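Local coordinates for protein tubulin-binding cofactor A (Leishmania major, PDB 4CQI) that probably acts early in the tubulin folding pathway, binding beta-tubulin and, with other cofactors, stabilising it in a quasi-native conformation, at residues S33-K36 against R37-K40; E50-L53 against Q54-D57. One frame throughout, in Å; residues are numbered along the deposited sequence.

Contact 1 (S33-K36 against R37-K40)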
loop_
_atom_site.group_PDB
_atom_site.type_symbol
_atom_site.label_atom_id
_atom_site.label_comp_id
_atom_site.label_asym_id
_atom_site.label_seq_id
_atom_site.Cartn_x
_atom_site.Cartn_y
_atom_site.Cartn_z
ATOM N N SER A 33 6.030 3.526 -9.500
ATOM C CA SER A 33 6.449 4.188 -8.249
ATOM C C SER A 33 5.261 4.389 -7.321
ATOM O O SER A 33 5.348 4.153 -6.083
ATOM C CB SER A 33 7.149 5.524 -8.524
ATOM O OG SER A 33 7.401 6.230 -7.316
ATOM N N ALA A 34 4.134 4.807 -7.883
ATOM C CA ALA A 34 2.934 4.971 -7.072
ATOM C C ALA A 34 2.504 3.657 -6.391
ATOM O O ALA A 34 2.139 3.654 -5.188
ATOM C CB ALA A 34 1.815 5.548 -7.938
ATOM N N LEU A 35 2.534 2.546 -7.141
ATOM C CA LEU A 35 2.133 1.246 -6.646
ATOM C C LEU A 35 3.079 0.802 -5.508
ATOM O O LEU A 35 2.632 0.318 -4.456
ATOM C CB LEU A 35 2.107 0.181 -7.754
ATOM C CG LEU A 35 1.890 -1.270 -7.294
ATOM C CD1 LEU A 35 0.668 -1.492 -6.375
ATOM C CD2 LEU A 35 1.837 -2.216 -8.487
ATOM N N LYS A 36 4.376 0.957 -5.753
ATOM C CA LYS A 36 5.365 0.633 -4.746
ATOM C C LYS A 36 5.065 1.382 -3.437
ATOM O O LYS A 36 5.121 0.776 -2.360
ATOM C CB LYS A 36 6.775 1.000 -5.272
ATOM C CG LYS A 36 7.902 0.635 -4.319
ATOM C CD LYS A 36 9.281 0.844 -4.967
ATOM C CE LYS A 36 10.330 1.422 -4.002
ATOM N NZ LYS A 36 10.564 0.650 -2.744
ATOM N N ARG A 37 4.749 2.672 -3.525
ATOM C CA ARG A 37 4.367 3.468 -2.308
ATOM C C ARG A 37 3.124 2.927 -1.595
ATOM O O ARG A 37 3.146 2.831 -0.377
ATOM C CB ARG A 37 4.232 4.960 -2.612
ATOM C CG ARG A 37 5.558 5.699 -2.542
ATOM C CD ARG A 37 5.370 7.187 -2.682
ATOM N NE ARG A 37 4.767 7.500 -3.959
ATOM C CZ ARG A 37 5.464 7.803 -5.051
ATOM N NH1 ARG A 37 6.788 7.849 -5.006
ATOM N NH2 ARG A 37 4.830 8.068 -6.166
ATOM N N THR A 38 2.077 2.524 -2.320
ATOM C CA THR A 38 0.904 1.934 -1.672
ATOM C C THR A 38 1.261 0.628 -0.963
ATOM O O THR A 38 0.679 0.284 0.065
ATOM C CB THR A 38 -0.282 1.696 -2.628
ATOM O OG1 THR A 38 0.033 0.631 -3.550
ATOM C CG2 THR A 38 -0.638 2.974 -3.422
ATOM N N ILE A 39 2.213 -0.128 -1.501
ATOM C CA ILE A 39 2.572 -1.376 -0.845
ATOM C C ILE A 39 3.318 -1.098 0.484
ATOM O O ILE A 39 3.039 -1.730 1.500
ATOM C CB ILE A 39 3.355 -2.295 -1.788
ATOM C CG1 ILE A 39 2.474 -2.648 -2.976
ATOM C CG2 ILE A 39 3.820 -3.569 -1.097
ATOM C CD1 ILE A 39 3.229 -3.271 -4.127
ATOM N N LYS A 40 4.265 -0.151 0.463
ATOM C CA LYS A 40 4.980 0.221 1.668
ATOM C C LYS A 40 3.992 0.786 2.702
ATOM O O LYS A 40 4.072 0.446 3.897
ATOM C CB LYS A 40 6.098 1.228 1.352
ATOM C CG LYS A 40 7.154 0.740 0.356
ATOM C CD LYS A 40 7.905 -0.483 0.845
ATOM C CE LYS A 40 9.265 -0.610 0.139
ATOM N NZ LYS A 40 9.953 -1.911 0.430
#
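The carbonyl oxygen of L35 is gripped twice from the following turn of helix 23-62. T38 OG1 donates to L35 O at 2.8 Å, and the amide I39 N donates to the same oxygen at 3.0 Å. The two donors reach it differently: the amide lies nearly in line with the C=O bond (C=O...N 160°), whereas the hydroxyl comes in at 125°, well to one side. T38 can do this because its OG1 sits between its own backbone N and carbonyl carbon (chi1 70°), which turns the hydroxyl back along the helix. A buried hydroxyl is thereby satisfied within its own helix.

Apolar packing continues beside this bond. L35 CD1 lies 3.8 Å from I39 CD1, one methyl against the other as the two side chains cross, and the same L35 methyl also meets T38 OG1. L35 further touches S91, V92 and L95 on helix 67-100 and T118 and M119 on helix 109-125, while T38 meets I88, so this side faces the interior of the three-helix bundle.

Round the helix the chemistry becomes polar. In the conformers described, R37 bends at chi3 and folds back over the preceding turn, bringing NH1 provisionally to 2.9 Å from S33 OG. The amines of K36 and K40 come close, NZ to NZ 4.1 Å, which may disfavour full protonation of both; K40 NZ also bonds weakly to a glycerol, probably from the crystallisation liquor. The chemistry is that of an amphipathic helix: the buried T38 hydroxyl is paired within it, while the lysines and arginine lie on its exposed side.

Contact 2 (E50-L53 against Q54-D57); sequences EREL and QRLD. With SO4 (sulfate ion), chain B.
E52 and R55 join through a salt bridge, R55 NH1 to E52 OE1 at 2.9 Å, on the part of helix 23-62 that packs against helix 67-100. The two side chains run alongside each other, yet their flat ends are nearly perpendicular, carboxylate and guanidinium planes 85° apart. E52 OE1 lies at the edge of the guanidinium, close to its plane, while the nitrogen meets that oxygen from above the carboxylate plane. A bend in E52 at chi2 (-76°) brings the carboxylate round to R55. Each end has a second partner: E52 OE1 accepts from Q70 NE2 and R55 NH1 also pairs with E48. E52 and L53 both pack on V74, which makes this the closely packed side.

Beneath the side chains run the helical backbone bonds, the shortest being R55 N to R51 O at 2.7 Å; the last, D57 N to L53 O, is weak at 3.4 Å.

The other side is looser and joined largely through solvent. Q54, extended beyond CG, lies along the preceding turn, with CG 3.4 Å from E50 O, and one water donates to both R51 O and Q54 OE1. A second water accepts from R55 NH2 at 2.9 Å and, weakly, from R51 NH1, linking guanidinium groups that do not touch. R51 reaches outward, extended from CG to NE, and holds a sulfate at its edge: NE donates to O1 and NH2 to O3, the latter at 2.7 Å. R47 NE binds the same ion, which probably comes from the crystallisation liquor. Its position is consistent with a surface able to hold an anion, at least in the crystal, whereas R55 probably offsets part of the negative charge of E52 and E48.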
loop_
_atom_site.group_PDB
_atom_site.type_symbol
_atom_site.label_atom_id
_atom_site.label_comp_id
_atom_site.label_asym_id
_atom_site.label_seq_id
_atom_site.Cartn_x
_atom_site.Cartn_y
_atom_site.Cartn_z
ATOM N N GLU A 50 -0.159 -3.279 15.310
ATOM C CA GLU A 50 0.411 -4.005 16.437
ATOM C C GLU A 50 0.866 -3.047 17.518
ATOM O O GLU A 50 0.578 -3.268 18.695
ATOM C CB GLU A 50 1.548 -4.936 15.982
ATOM C CG GLU A 50 1.109 -5.987 14.963
ATOM C CD GLU A 50 -0.081 -6.819 15.416
ATOM O OE1 GLU A 50 -0.029 -7.334 16.559
ATOM O OE2 GLU A 50 -1.065 -6.960 14.635
ATOM N N ARG A 51 1.525 -1.965 17.124
ATOM C CA ARG A 51 1.925 -0.911 18.061
ATOM C C ARG A 51 0.763 -0.225 18.759
ATOM O O ARG A 51 0.871 0.099 19.965
ATOM C CB ARG A 51 2.730 0.159 17.353
ATOM C CG ARG A 51 4.024 -0.420 16.794
ATOM C CD ARG A 51 4.958 0.679 16.435
ATOM N NE ARG A 51 6.312 0.176 16.247
ATOM C CZ ARG A 51 7.413 0.893 16.435
ATOM N NH1 ARG A 51 7.319 2.151 16.853
ATOM N NH2 ARG A 51 8.607 0.342 16.202
ATOM N N GLU A 52 -0.323 0.016 18.034
ATOM C CA GLU A 52 -1.486 0.700 18.634
ATOM C C GLU A 52 -2.128 -0.162 19.683
ATOM O O GLU A 52 -2.621 0.351 20.699
ATOM C CB GLU A 52 -2.541 1.094 17.618
ATOM C CG GLU A 52 -2.112 2.081 16.513
ATOM C CD GLU A 52 -1.980 3.559 16.904
ATOM O OE1 GLU A 52 -1.759 3.904 18.095
ATOM O OE2 GLU A 52 -2.062 4.380 15.963
ATOM N N LEU A 53 -2.131 -1.470 19.446
ATOM C CA LEU A 53 -2.633 -2.433 20.402
ATOM C C LEU A 53 -1.742 -2.490 21.667
ATOM O O LEU A 53 -2.238 -2.691 22.782
ATOM C CB LEU A 53 -2.745 -3.814 19.767
ATOM C CG LEU A 53 -3.879 -4.049 18.749
ATOM C CD1 LEU A 53 -3.657 -5.286 17.873
ATOM C CD2 LEU A 53 -5.218 -4.163 19.457
ATOM N N GLN A 54 -0.440 -2.350 21.481
ATOM C CA GLN A 54 0.500 -2.231 22.602
ATOM C C GLN A 54 0.349 -0.885 23.321
ATOM O O GLN A 54 0.385 -0.811 24.547
ATOM C CB GLN A 54 1.959 -2.356 22.088
ATOM C CG GLN A 54 2.373 -3.712 21.512
ATOM C CD GLN A 54 3.588 -3.637 20.545
ATOM O OE1 GLN A 54 4.305 -2.621 20.461
ATOM N NE2 GLN A 54 3.812 -4.727 19.804
ATOM N N ARG A 55 0.214 0.180 22.540
ATOM C CA ARG A 55 0.098 1.540 23.043
ATOM C C ARG A 55 -1.167 1.651 23.877
ATOM O O ARG A 55 -1.172 2.345 24.900
ATOM C CB ARG A 55 0.120 2.543 21.876
ATOM C CG ARG A 55 -0.127 3.999 22.261
ATOM C CD ARG A 55 0.223 4.934 21.108
ATOM N NE ARG A 55 1.600 4.725 20.623
ATOM C CZ ARG A 55 1.972 4.425 19.371
ATOM N NH1 ARG A 55 1.087 4.337 18.381
ATOM N NH2 ARG A 55 3.266 4.232 19.097
ATOM N N LEU A 56 -2.207 0.910 23.482
ATOM C CA LEU A 56 -3.441 0.735 24.290
ATOM C C LEU A 56 -3.150 0.133 25.671
ATOM O O LEU A 56 -3.534 0.715 26.690
ATOM C CB LEU A 56 -4.465 -0.151 23.547
ATOM C CG LEU A 56 -5.854 -0.398 24.166
ATOM C CD1 LEU A 56 -6.551 0.925 24.468
ATOM C CD2 LEU A 56 -6.723 -1.264 23.252
ATOM N N ASP A 57 -2.508 -1.033 25.696
ATOM C CA ASP A 57 -2.112 -1.694 26.962
ATOM C C ASP A 57 -1.233 -0.822 27.868
ATOM O O ASP A 57 -1.497 -0.717 29.055
ATOM C CB ASP A 57 -1.376 -3.013 26.694
ATOM C CG ASP A 57 -2.230 -4.013 25.940
ATOM O OD1 ASP A 57 -3.456 -3.777 25.845
ATOM O OD2 ASP A 57 -1.675 -5.026 25.440
HETATM S S SO4 B . 7.992 -3.075 15.170
HETATM O O1 SO4 B . 7.026 -2.604 16.197
HETATM O O2 SO4 B . 8.674 -4.331 15.557
HETATM O O3 SO4 B . 9.006 -1.999 15.004
HETATM O O4 SO4 B . 7.303 -3.347 13.891
HETATM O O HOH W 1 4.475 3.857 16.510
HETATM O O HOH W 2 3.398 0.364 21.260
#

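Each contact joins successive turns of helix 23-62, in the predicted coiled-coil region, with centres 26 Å apart and no touch between them. The centre of contact 1 is about 6 Å from the centre of the chain, and the contact is partly buried, with L35 reaching helices 67-100 and 109-125. That of contact 2 is about 21 Å out; it has no buried residue, and its neighbours are on helix 67-100. Residues 33-40 bury a hydroxyl-to-carbonyl bond among methyl groups, whereas residues 50-57 rely on ion pairs, waters and a bound sulfate. Contact 2 pairs opposite charges directly and spaces like ones through water, whereas contact 1 brings two lysine amines close together.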